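Local coordinates for protein endo-arabinase (Bacteroides thetaiotaomicron, PDB 5C0P) that probably hydrolyses O-glycosidic bonds within L-arabinan, as a metal-binding endo-arabinase of glycosyl hydrolase family 43, at residues Ser38-His43 / Phe265-Gly270; Cys134-Leu139 / Thr204-Ile209; Trp148-Arg153 / Ile163-Leu168. All blocks are in the same frame, centred on the assembly; numbering follows the deposited sequence.

Contact 1: residues Ser38-His43 / Phe265-Gly270; sequences SMYYLH and FKDLKG
The backbone N-H of Leu-268 points almost straight at the phenol oxygen of Tyr-40, the N to OH distance being 2.9 Å and the angle at the hydrogen 163°. Tyr-40 stands on strand 39-45 with CG opposite its own carbonyl carbon (chi1 -59°), and from there the ring reaches across to the loop that follows strand 260-266. Its hydroxyl also lies against Asp-267 CB, which sits at the ring edge, while Leu-268 CG comes within 3.7 Å of Tyr-40 CZ from the opposite direction. On strand 260-266, Phe-265 CE1 approaches Tyr-40 CE1 to 4.3 Å. Asp-267 turns its carboxylate away from the tyrosine: OD1 accepts the N-H of Lys-269 in an Asx turn, and OD2 forms a salt bridge with Arg-271. A phenylalanine in place of Tyr-40 would keep the ring but would probably leave the N-H of Leu-268 without its acceptor, and the type I turn from Asp-267 to Gly-270 less firmly tied. Val-33 packs on both rings, and Ile-31 on Phe-265. The contact brings the first and last blades of the five-bladed beta-propeller of family 43 together through side chains and a turn.

Contact 2: residues Cys134-Leu139 / Thr204-Ile209; sequences CLDGSL and TDAPFI. With TRS (2-amino-2-hydroxymethyl-propane-1,3-diol), chain J.
Asp-136 and Ala-206 meet at the tight end of this contact, where the N-H of Ala-206 bonds to Asp-136 OD2 at 2.8 Å. The donor comes from the anti side of the carboxylate, 20° out of its plane, and the bond is bent. With CG set opposite its own carbonyl carbon (chi1 -70°), Asp-136 brings OD2 within 3.5 Å of Asp-205 CA. The second close point is Ser-138, whose OG donates to the carbonyl O of Pro-207 at 2.8 Å, tilted well out of the carbonyl plane. Pro-207 O also takes a water that donates to Asp-136 O as well, and Pro-207 CD packs 3.9 Å from that same Asp-136 O.

The strand axes come no nearer than 6.5 Å, too far for direct backbone pairing, so side chains and waters bridge them. On the looser side a second water links Leu-139 O with Ile-209 O and rests over a face of the Phe-208 ring. In the pocket a Tris molecule, probably from the crystallisation liquor, gives its O2 to Asp-136 OD2 at 2.6 Å and its O1 to OD1 at 2.9 Å, so both carboxylate oxygens are engaged. Its amine makes a weak bond to Asp-205 OD2, which is held by Tyr-231 as well; Tris is also hydrogen-bonded to Arg-27, Asp-28 and His-261. Asp-136 is predicted to tune the pKa of the active-site glutamate and to orient proton donor and substrate, consistent with this setting.

Strands 134-139 and 205-209 run nearly parallel, 17° apart, as edge strands of successive propeller sheets. Asp-84 and His-261, which bind the magnesium ion, flank them: Asp-84 of strand 78-88 touches Ser-138, and His-261 of strand 260-266 packs against Ala-206.

Contact 3: residues Trp148-Arg153 / Ile163-Leu168; sequences WLLFCR and IYAQRL
Ile-163 faces Cys-152 in a non-hydrogen-bonded antiparallel pair, its CG1 4.1 Å from Cys-152 SG, and both side chains lean on Pro-207 of strand 205-211. Tyr-164 comes next, on the other face of the sheet, paired with Phe-151 through two backbone bonds, of which Tyr-164 N to Phe-151 O is 2.8 Å and nearly straight. Phe-151 has CG between its backbone N and carbonyl carbon (chi1 66°), which turns its ring toward Tyr-164, whose CB sits over one face, 3.8 Å from the centroid of the Phe-151 ring, in a CH-pi contact. The two rings themselves are almost parallel (13°) but slid so far that they barely overlap, their centroids 5.3 Å apart. Beyond Phe-151, Arg-153 CB packs against Tyr-164 CE1. Tyr-164 OH lies at the edge of the Arg-153 guanidinium, yet each has its own partner, Glu-162 for the hydroxyl and Glu-157 for the guanidinium.

Ala-165 returns to the side of Ile-163 and meets Leu-150, its CB 3.8 Å from Leu-150 CD2. These are adjacent antiparallel strands of one propeller blade, joined by a short connection containing helix 155-158. Gln-166 and Leu-149 form the second hydrogen-bonded pair, with Leu-149 N 2.8 Å from Gln-166 O; the extended Gln-166 side chain passes the Phe-151 ring and gives NE2 to Gly-177 O. Arg-167, extended from CG to NE, runs obliquely across Trp-148: CG lies over the indole face, 3.6 Å from the centroid of its six-membered ring, and Trp-148 CZ2 sits over one face of the guanidinium, the two planes inclined at 43°. Arg-167 NH1 and Trp-148 NE1, both donors, share Asp-142 OD2. Leu-168 then folds its CG onto Leu-149 CB and also packs on Leu-139.

How the contacts relate
The three contacts capture one beta-propeller within a blade, between successive blades, and between the first and last. Contact 3 pairs neighbouring strands inside the third sheet along the chain; contact 2 joins the innermost strand of that sheet to the first strand of the next; contact 1 ties the first sheet to the last. Contacts 2 and 3 touch, their centres 7 Å apart, because strands 134-141 and 147-153 are neighbours: Ser-138 N lies 2.8 Å from Leu-150 O. Contact 1 lies on the other side of the chain's centre from contact 3, 24 Å away between centres, and 20 Å from contact 2. Along the chain contact 3 nests within contact 2, and both within contact 1, consistent with a ring of blades around a central pocket.

Contact 1: residues Ser38-His43 / Phe265-Gly270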
loop_
_atom_site.group_PDB
_atom_site.type_symbol
_atom_site.label_atom_id
_atom_site.label_comp_id
_atom_site.label_asym_id
_atom_site.label_seq_id
_atom_site.Cartn_x
_atom_site.Cartn_y
_atom_site.Cartn_z
ATOM N N SER A 38 11.046 17.521 -7.325
ATOM C CA SER A 38 11.827 17.661 -6.092
ATOM C C SER A 38 10.934 17.929 -4.880
ATOM O O SER A 38 11.169 18.866 -4.103
ATOM C CB SER A 38 12.892 18.752 -6.243
ATOM O OG SER A 38 13.850 18.654 -5.205
HETATM N N MSE A 39 9.897 17.106 -4.743
HETATM C CA MSE A 39 8.899 17.244 -3.686
HETATM C C MSE A 39 8.421 15.879 -3.243
HETATM O O MSE A 39 8.515 14.902 -3.994
HETATM C CB MSE A 39 7.678 18.031 -4.190
HETATM C CG MSE A 39 7.894 19.523 -4.414
HETATM SE SE MSE A 39 7.922 20.490 -2.710
HETATM C CE MSE A 39 8.062 22.277 -3.445
ATOM N N TYR A 40 7.884 15.824 -2.029
ATOM C CA TYR A 40 7.200 14.647 -1.514
ATOM C C TYR A 40 5.694 14.874 -1.636
ATOM O O TYR A 40 5.203 15.987 -1.413
ATOM C CB TYR A 40 7.519 14.453 -0.038
ATOM C CG TYR A 40 8.982 14.275 0.295
ATOM C CD1 TYR A 40 9.582 13.031 0.220
ATOM C CD2 TYR A 40 9.751 15.355 0.729
ATOM C CE1 TYR A 40 10.916 12.858 0.548
ATOM C CE2 TYR A 40 11.087 15.193 1.058
ATOM C CZ TYR A 40 11.659 13.938 0.964
ATOM O OH TYR A 40 12.978 13.756 1.291
ATOM N N TYR A 41 4.961 13.823 -1.992
ATOM C CA TYR A 41 3.510 13.921 -2.136
ATOM C C TYR A 41 2.829 12.857 -1.302
ATOM O O TYR A 41 3.223 11.692 -1.331
ATOM C CB TYR A 41 3.080 13.784 -3.600
ATOM C CG TYR A 41 3.648 14.858 -4.489
ATOM C CD1 TYR A 41 4.961 14.781 -4.955
ATOM C CD2 TYR A 41 2.886 15.958 -4.859
ATOM C CE1 TYR A 41 5.492 15.776 -5.757
ATOM C CE2 TYR A 41 3.403 16.957 -5.658
ATOM C CZ TYR A 41 4.706 16.862 -6.108
ATOM O OH TYR A 41 5.206 17.865 -6.902
ATOM N N LEU A 42 1.777 13.265 -0.602
ATOM C CA LEU A 42 0.968 12.350 0.194
ATOM C C LEU A 42 -0.475 12.448 -0.283
ATOM O O LEU A 42 -1.187 13.420 0.019
ATOM C CB LEU A 42 1.088 12.708 1.677
ATOM C CG LEU A 42 0.284 11.936 2.730
ATOM C CD1 LEU A 42 0.382 10.438 2.511
ATOM C CD2 LEU A 42 0.786 12.292 4.128
ATOM N N HIS A 43 -0.879 11.448 -1.068
ATOM C CA HIS A 43 -2.253 11.318 -1.530
ATOM C C HIS A 43 -3.008 10.483 -0.508
ATOM O O HIS A 43 -2.494 9.469 -0.040
ATOM C CB HIS A 43 -2.275 10.600 -2.877
ATOM C CG HIS A 43 -1.615 11.365 -3.979
ATOM N ND1 HIS A 43 -2.334 12.040 -4.939
ATOM C CD2 HIS A 43 -0.312 11.534 -4.292
ATOM C CE1 HIS A 43 -1.499 12.606 -5.794
ATOM N NE2 HIS A 43 -0.258 12.314 -5.421
ATOM N N PHE A 265 10.704 4.010 1.791
ATOM C CA PHE A 265 11.220 4.818 0.703
ATOM C C PHE A 265 12.530 5.453 1.114
ATOM O O PHE A 265 12.828 5.574 2.305
ATOM C CB PHE A 265 10.220 5.917 0.330
ATOM C CG PHE A 265 9.983 6.937 1.426
ATOM C CD1 PHE A 265 10.699 8.131 1.462
ATOM C CD2 PHE A 265 9.026 6.708 2.408
ATOM C CE1 PHE A 265 10.477 9.078 2.468
ATOM C CE2 PHE A 265 8.802 7.639 3.420
ATOM C CZ PHE A 265 9.515 8.827 3.448
ATOM N N LYS A 266 13.306 5.889 0.131
ATOM C CA LYS A 266 14.479 6.694 0.436
ATOM C C LYS A 266 14.139 8.155 0.263
ATOM O O LYS A 266 13.551 8.548 -0.757
ATOM C CB LYS A 266 15.667 6.301 -0.440
ATOM C CG LYS A 266 16.228 4.948 -0.059
ATOM C CD LYS A 266 17.417 4.578 -0.910
ATOM C CE LYS A 266 18.119 3.359 -0.328
ATOM N NZ LYS A 266 19.239 2.900 -1.193
ATOM N N ASP A 267 14.482 8.957 1.265
ATOM C CA ASP A 267 14.263 10.396 1.169
ATOM C C ASP A 267 15.247 11.024 0.176
ATOM O O ASP A 267 16.053 10.310 -0.438
ATOM C CB ASP A 267 14.259 11.090 2.546
ATOM C CG ASP A 267 15.632 11.179 3.200
ATOM O OD1 ASP A 267 16.671 10.905 2.566
ATOM O OD2 ASP A 267 15.665 11.573 4.388
ATOM N N LEU A 268 15.174 12.343 0.012
ATOM C CA LEU A 268 15.983 13.032 -0.998
ATOM C C LEU A 268 17.487 12.951 -0.728
ATOM O O LEU A 268 18.297 13.182 -1.626
ATOM C CB LEU A 268 15.541 14.491 -1.140
ATOM C CG LEU A 268 14.135 14.669 -1.711
ATOM C CD1 LEU A 268 13.736 16.124 -1.611
ATOM C CD2 LEU A 268 14.087 14.204 -3.158
ATOM N N LYS A 269 17.850 12.628 0.513
ATOM C CA LYS A 269 19.244 12.447 0.900
ATOM C C LYS A 269 19.681 10.981 0.857
ATOM O O LYS A 269 20.833 10.661 1.159
ATOM C CB LYS A 269 19.475 13.020 2.295
ATOM C CG LYS A 269 19.413 14.532 2.345
ATOM C CD LYS A 269 19.618 15.069 3.755
ATOM C CE LYS A 269 18.458 14.708 4.663
ATOM N NZ LYS A 269 18.621 15.323 6.016
ATOM N N GLY A 270 18.763 10.092 0.499
ATOM C CA GLY A 270 19.098 8.684 0.379
ATOM C C GLY A 270 18.859 7.869 1.639
ATOM O O GLY A 270 19.173 6.680 1.662
#

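Contact 2: residues Cys134-Leu139 / Thr204-Ile209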
loop_
_atom_site.group_PDB
_atom_site.type_symbol
_atom_site.label_atom_id
_atom_site.label_comp_id
_atom_site.label_asym_id
_atom_site.label_seq_id
_atom_site.Cartn_x
_atom_site.Cartn_y
_atom_site.Cartn_z
ATOM N N CYS A 134 -10.927 -7.942 -3.414
ATOM C CA CYS A 134 -9.506 -7.635 -3.265
ATOM C C CYS A 134 -9.252 -6.194 -2.849
ATOM O O CYS A 134 -10.063 -5.299 -3.102
ATOM C CB CYS A 134 -8.744 -7.885 -4.566
ATOM S SG CYS A 134 -8.873 -9.553 -5.207
ATOM N N LEU A 135 -8.111 -5.971 -2.210
ATOM C CA LEU A 135 -7.746 -4.630 -1.782
ATOM C C LEU A 135 -6.248 -4.450 -1.667
ATOM O O LEU A 135 -5.481 -5.420 -1.724
ATOM C CB LEU A 135 -8.435 -4.261 -0.460
ATOM C CG LEU A 135 -8.366 -5.171 0.766
ATOM C CD1 LEU A 135 -7.034 -5.087 1.494
ATOM C CD2 LEU A 135 -9.498 -4.822 1.725
ATOM N N ASP A 136 -5.848 -3.189 -1.523
ATOM C CA ASP A 136 -4.467 -2.808 -1.245
ATOM C C ASP A 136 -3.500 -3.222 -2.346
ATOM O O ASP A 136 -2.362 -3.579 -2.068
ATOM C CB ASP A 136 -4.005 -3.345 0.132
ATOM C CG ASP A 136 -4.678 -2.644 1.303
ATOM O OD1 ASP A 136 -5.460 -1.687 1.082
ATOM O OD2 ASP A 136 -4.424 -3.048 2.457
ATOM N N GLY A 137 -3.950 -3.185 -3.600
ATOM C CA GLY A 137 -3.061 -3.460 -4.716
ATOM C C GLY A 137 -1.898 -2.485 -4.765
ATOM O O GLY A 137 -2.091 -1.255 -4.780
ATOM N N SER A 138 -0.684 -3.031 -4.792
ATOM C CA SER A 138 0.523 -2.214 -4.830
ATOM C C SER A 138 1.425 -2.619 -5.986
ATOM O O SER A 138 1.202 -3.646 -6.640
ATOM C CB SER A 138 1.280 -2.320 -3.506
ATOM O OG SER A 138 1.798 -3.625 -3.317
ATOM N N LEU A 139 2.451 -1.809 -6.237
ATOM C CA LEU A 139 3.353 -2.024 -7.364
ATOM C C LEU A 139 4.756 -2.292 -6.843
ATOM O O LEU A 139 5.276 -1.557 -5.999
ATOM C CB LEU A 139 3.362 -0.785 -8.263
ATOM C CG LEU A 139 4.258 -0.810 -9.503
ATOM C CD1 LEU A 139 3.759 -1.817 -10.512
ATOM C CD2 LEU A 139 4.324 0.574 -10.127
ATOM N N THR A 204 -5.290 -9.742 6.090
ATOM C CA THR A 204 -4.119 -9.331 5.314
ATOM C C THR A 204 -4.352 -7.926 4.771
ATOM O O THR A 204 -5.352 -7.677 4.081
ATOM C CB THR A 204 -3.796 -10.256 4.133
ATOM O OG1 THR A 204 -4.980 -10.487 3.362
ATOM C CG2 THR A 204 -3.234 -11.587 4.610
ATOM N N ASP A 205 -3.428 -7.023 5.094
ATOM C CA ASP A 205 -3.436 -5.647 4.599
ATOM C C ASP A 205 -2.068 -5.292 4.025
ATOM O O ASP A 205 -1.037 -5.800 4.470
ATOM C CB ASP A 205 -3.703 -4.646 5.746
ATOM C CG ASP A 205 -5.181 -4.477 6.099
ATOM O OD1 ASP A 205 -6.077 -4.946 5.366
ATOM O OD2 ASP A 205 -5.450 -3.811 7.127
ATOM N N ALA A 206 -2.066 -4.404 3.036
ATOM C CA ALA A 206 -0.898 -3.568 2.731
ATOM C C ALA A 206 0.418 -4.211 2.272
ATOM O O ALA A 206 1.480 -3.745 2.660
ATOM C CB ALA A 206 -0.616 -2.667 3.941
ATOM N N PRO A 207 0.370 -5.251 1.424
ATOM C CA PRO A 207 1.659 -5.808 0.994
ATOM C C PRO A 207 2.545 -4.795 0.257
ATOM O O PRO A 207 2.077 -4.047 -0.602
ATOM C CB PRO A 207 1.248 -6.929 0.034
ATOM C CG PRO A 207 -0.116 -6.513 -0.463
ATOM C CD PRO A 207 -0.765 -5.852 0.707
ATOM N N PHE A 208 3.830 -4.794 0.597
ATOM C CA PHE A 208 4.794 -3.916 -0.035
ATOM C C PHE A 208 6.156 -4.587 -0.002
ATOM O O PHE A 208 6.615 -4.994 1.062
ATOM C CB PHE A 208 4.855 -2.575 0.698
ATOM C CG PHE A 208 5.683 -1.544 -0.026
ATOM C CD1 PHE A 208 5.126 -0.771 -1.037
ATOM C CD2 PHE A 208 7.018 -1.377 0.282
ATOM C CE1 PHE A 208 5.891 0.167 -1.721
ATOM C CE2 PHE A 208 7.797 -0.450 -0.398
ATOM C CZ PHE A 208 7.233 0.329 -1.392
ATOM N N ILE A 209 6.813 -4.690 -1.156
ATOM C CA ILE A 209 8.122 -5.329 -1.219
ATOM C C ILE A 209 9.239 -4.299 -1.355
ATOM O O ILE A 209 9.128 -3.344 -2.129
ATOM C CB ILE A 209 8.206 -6.348 -2.390
ATOM C CG1 ILE A 209 7.301 -7.556 -2.118
ATOM C CG2 ILE A 209 9.640 -6.810 -2.609
ATOM C CD1 ILE A 209 7.160 -8.528 -3.314
HETATM C C TRS J . -7.274 -0.735 4.599
HETATM C C1 TRS J . -7.914 -1.728 3.634
HETATM C C2 TRS J . -5.827 -0.510 4.179
HETATM C C3 TRS J . -8.075 0.571 4.659
HETATM N N TRS J . -7.293 -1.317 5.945
HETATM O O1 TRS J . -8.021 -1.194 2.326
HETATM O O2 TRS J . -5.014 -1.620 4.523
HETATM O O3 TRS J . -7.640 1.419 5.719
HETATM O O HOH W 1 -0.415 -2.687 -0.415
HETATM O O HOH W 2 6.736 -2.884 -3.569
#

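Contact 3: residues Trp148-Arg153 / Ile163-Leu168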
loop_
_atom_site.group_PDB
_atom_site.type_symbol
_atom_site.label_atom_id
_atom_site.label_comp_id
_atom_site.label_asym_id
_atom_site.label_seq_id
_atom_site.Cartn_x
_atom_site.Cartn_y
_atom_site.Cartn_z
ATOM N N TRP A 148 5.212 -5.734 -11.006
ATOM C CA TRP A 148 4.403 -6.725 -10.325
ATOM C C TRP A 148 3.310 -6.049 -9.537
ATOM O O TRP A 148 3.547 -5.019 -8.892
ATOM C CB TRP A 148 5.251 -7.501 -9.322
ATOM C CG TRP A 148 6.239 -8.464 -9.917
ATOM C CD1 TRP A 148 7.484 -8.178 -10.394
ATOM C CD2 TRP A 148 6.055 -9.875 -10.075
ATOM N NE1 TRP A 148 8.094 -9.331 -10.839
ATOM C CE2 TRP A 148 7.235 -10.384 -10.655
ATOM C CE3 TRP A 148 5.009 -10.755 -9.772
ATOM C CZ2 TRP A 148 7.398 -11.749 -10.940
ATOM C CZ3 TRP A 148 5.167 -12.103 -10.056
ATOM C CH2 TRP A 148 6.357 -12.588 -10.630
ATOM N N LEU A 149 2.128 -6.660 -9.574
ATOM C CA LEU A 149 1.009 -6.296 -8.717
ATOM C C LEU A 149 1.027 -7.200 -7.486
ATOM O O LEU A 149 1.136 -8.418 -7.615
ATOM C CB LEU A 149 -0.301 -6.508 -9.480
ATOM C CG LEU A 149 -1.580 -6.304 -8.671
ATOM C CD1 LEU A 149 -1.766 -4.812 -8.388
ATOM C CD2 LEU A 149 -2.769 -6.872 -9.423
ATOM N N LEU A 150 0.932 -6.604 -6.300
ATOM C CA LEU A 150 0.736 -7.365 -5.063
ATOM C C LEU A 150 -0.635 -6.966 -4.549
ATOM O O LEU A 150 -1.001 -5.803 -4.627
ATOM C CB LEU A 150 1.778 -6.991 -4.010
ATOM C CG LEU A 150 3.238 -6.982 -4.439
ATOM C CD1 LEU A 150 4.113 -6.479 -3.283
ATOM C CD2 LEU A 150 3.662 -8.355 -4.901
ATOM N N PHE A 151 -1.412 -7.914 -4.043
ATOM C CA PHE A 151 -2.718 -7.545 -3.513
ATOM C C PHE A 151 -3.202 -8.510 -2.452
ATOM O O PHE A 151 -2.668 -9.616 -2.301
ATOM C CB PHE A 151 -3.768 -7.373 -4.628
ATOM C CG PHE A 151 -4.115 -8.642 -5.364
ATOM C CD1 PHE A 151 -5.147 -9.464 -4.923
ATOM C CD2 PHE A 151 -3.423 -8.998 -6.518
ATOM C CE1 PHE A 151 -5.472 -10.620 -5.619
ATOM C CE2 PHE A 151 -3.745 -10.154 -7.221
ATOM C CZ PHE A 151 -4.769 -10.966 -6.773
ATOM N N CYS A 152 -4.220 -8.079 -1.720
ATOM C CA CYS A 152 -4.856 -8.929 -0.720
ATOM C C CYS A 152 -6.181 -9.433 -1.236
ATOM O O CYS A 152 -6.914 -8.715 -1.919
ATOM C CB CYS A 152 -5.156 -8.117 0.534
ATOM S SG CYS A 152 -3.705 -7.422 1.302
ATOM N N ARG A 153 -6.503 -10.672 -0.890
ATOM C CA ARG A 153 -7.849 -11.159 -1.079
ATOM C C ARG A 153 -8.454 -11.140 0.308
ATOM O O ARG A 153 -7.934 -11.784 1.230
ATOM C CB ARG A 153 -7.855 -12.567 -1.657
ATOM C CG ARG A 153 -9.200 -12.926 -2.207
ATOM C CD ARG A 153 -9.251 -14.302 -2.811
ATOM N NE ARG A 153 -10.644 -14.644 -3.052
ATOM C CZ ARG A 153 -11.057 -15.831 -3.469
ATOM N NH1 ARG A 153 -10.173 -16.792 -3.692
ATOM N NH2 ARG A 153 -12.349 -16.054 -3.660
ATOM N N ILE A 163 -2.459 -13.109 0.510
ATOM C CA ILE A 163 -1.708 -12.129 -0.265
ATOM C C ILE A 163 -1.208 -12.793 -1.551
ATOM O O ILE A 163 -0.696 -13.923 -1.520
ATOM C CB ILE A 163 -0.542 -11.527 0.558
ATOM C CG1 ILE A 163 -1.117 -10.585 1.614
ATOM C CG2 ILE A 163 0.433 -10.776 -0.348
ATOM C CD1 ILE A 163 -0.096 -10.011 2.592
ATOM N N TYR A 164 -1.393 -12.089 -2.672
ATOM C CA TYR A 164 -1.064 -12.593 -4.015
ATOM C C TYR A 164 -0.066 -11.706 -4.734
ATOM O O TYR A 164 -0.014 -10.504 -4.486
ATOM C CB TYR A 164 -2.310 -12.661 -4.902
ATOM C CG TYR A 164 -3.250 -13.768 -4.529
ATOM C CD1 TYR A 164 -4.189 -13.591 -3.525
ATOM C CD2 TYR A 164 -3.206 -14.991 -5.186
ATOM C CE1 TYR A 164 -5.040 -14.619 -3.167
ATOM C CE2 TYR A 164 -4.054 -16.026 -4.832
ATOM C CZ TYR A 164 -4.976 -15.829 -3.828
ATOM O OH TYR A 164 -5.829 -16.855 -3.476
ATOM N N ALA A 165 0.699 -12.305 -5.644
ATOM C CA ALA A 165 1.496 -11.546 -6.604
ATOM C C ALA A 165 1.104 -11.928 -8.029
ATOM O O ALA A 165 0.685 -13.062 -8.291
ATOM C CB ALA A 165 2.977 -11.789 -6.390
ATOM N N GLN A 166 1.269 -10.989 -8.958
ATOM C CA GLN A 166 0.946 -11.254 -10.351
ATOM C C GLN A 166 1.717 -10.271 -11.221
ATOM O O GLN A 166 1.753 -9.087 -10.898
ATOM C CB GLN A 166 -0.558 -11.060 -10.566
ATOM C CG GLN A 166 -1.088 -11.607 -11.879
ATOM C CD GLN A 166 -2.591 -11.538 -11.959
ATOM O OE1 GLN A 166 -3.246 -10.898 -11.129
ATOM N NE2 GLN A 166 -3.153 -12.188 -12.968
ATOM N N ARG A 167 2.314 -10.730 -12.320
ATOM C CA ARG A 167 2.983 -9.777 -13.215
ATOM C C ARG A 167 1.975 -8.842 -13.871
ATOM O O ARG A 167 0.845 -9.241 -14.189
ATOM C CB ARG A 167 3.808 -10.478 -14.298
ATOM C CG ARG A 167 5.124 -11.084 -13.801
ATOM C CD ARG A 167 6.020 -11.444 -14.991
ATOM N NE ARG A 167 7.309 -12.016 -14.585
ATOM C CZ ARG A 167 8.336 -11.291 -14.144
ATOM N NH1 ARG A 167 8.214 -9.968 -14.048
ATOM N NH2 ARG A 167 9.474 -11.885 -13.787
ATOM N N LEU A 168 2.389 -7.594 -14.064
ATOM C CA LEU A 168 1.620 -6.636 -14.841
ATOM C C LEU A 168 2.244 -6.477 -16.223
ATOM O O LEU A 168 3.463 -6.618 -16.391
ATOM C CB LEU A 168 1.608 -5.278 -14.144
ATOM C CG LEU A 168 0.765 -5.174 -12.879
ATOM C CD1 LEU A 168 1.140 -3.936 -12.071
ATOM C CD2 LEU A 168 -0.696 -5.123 -13.259
#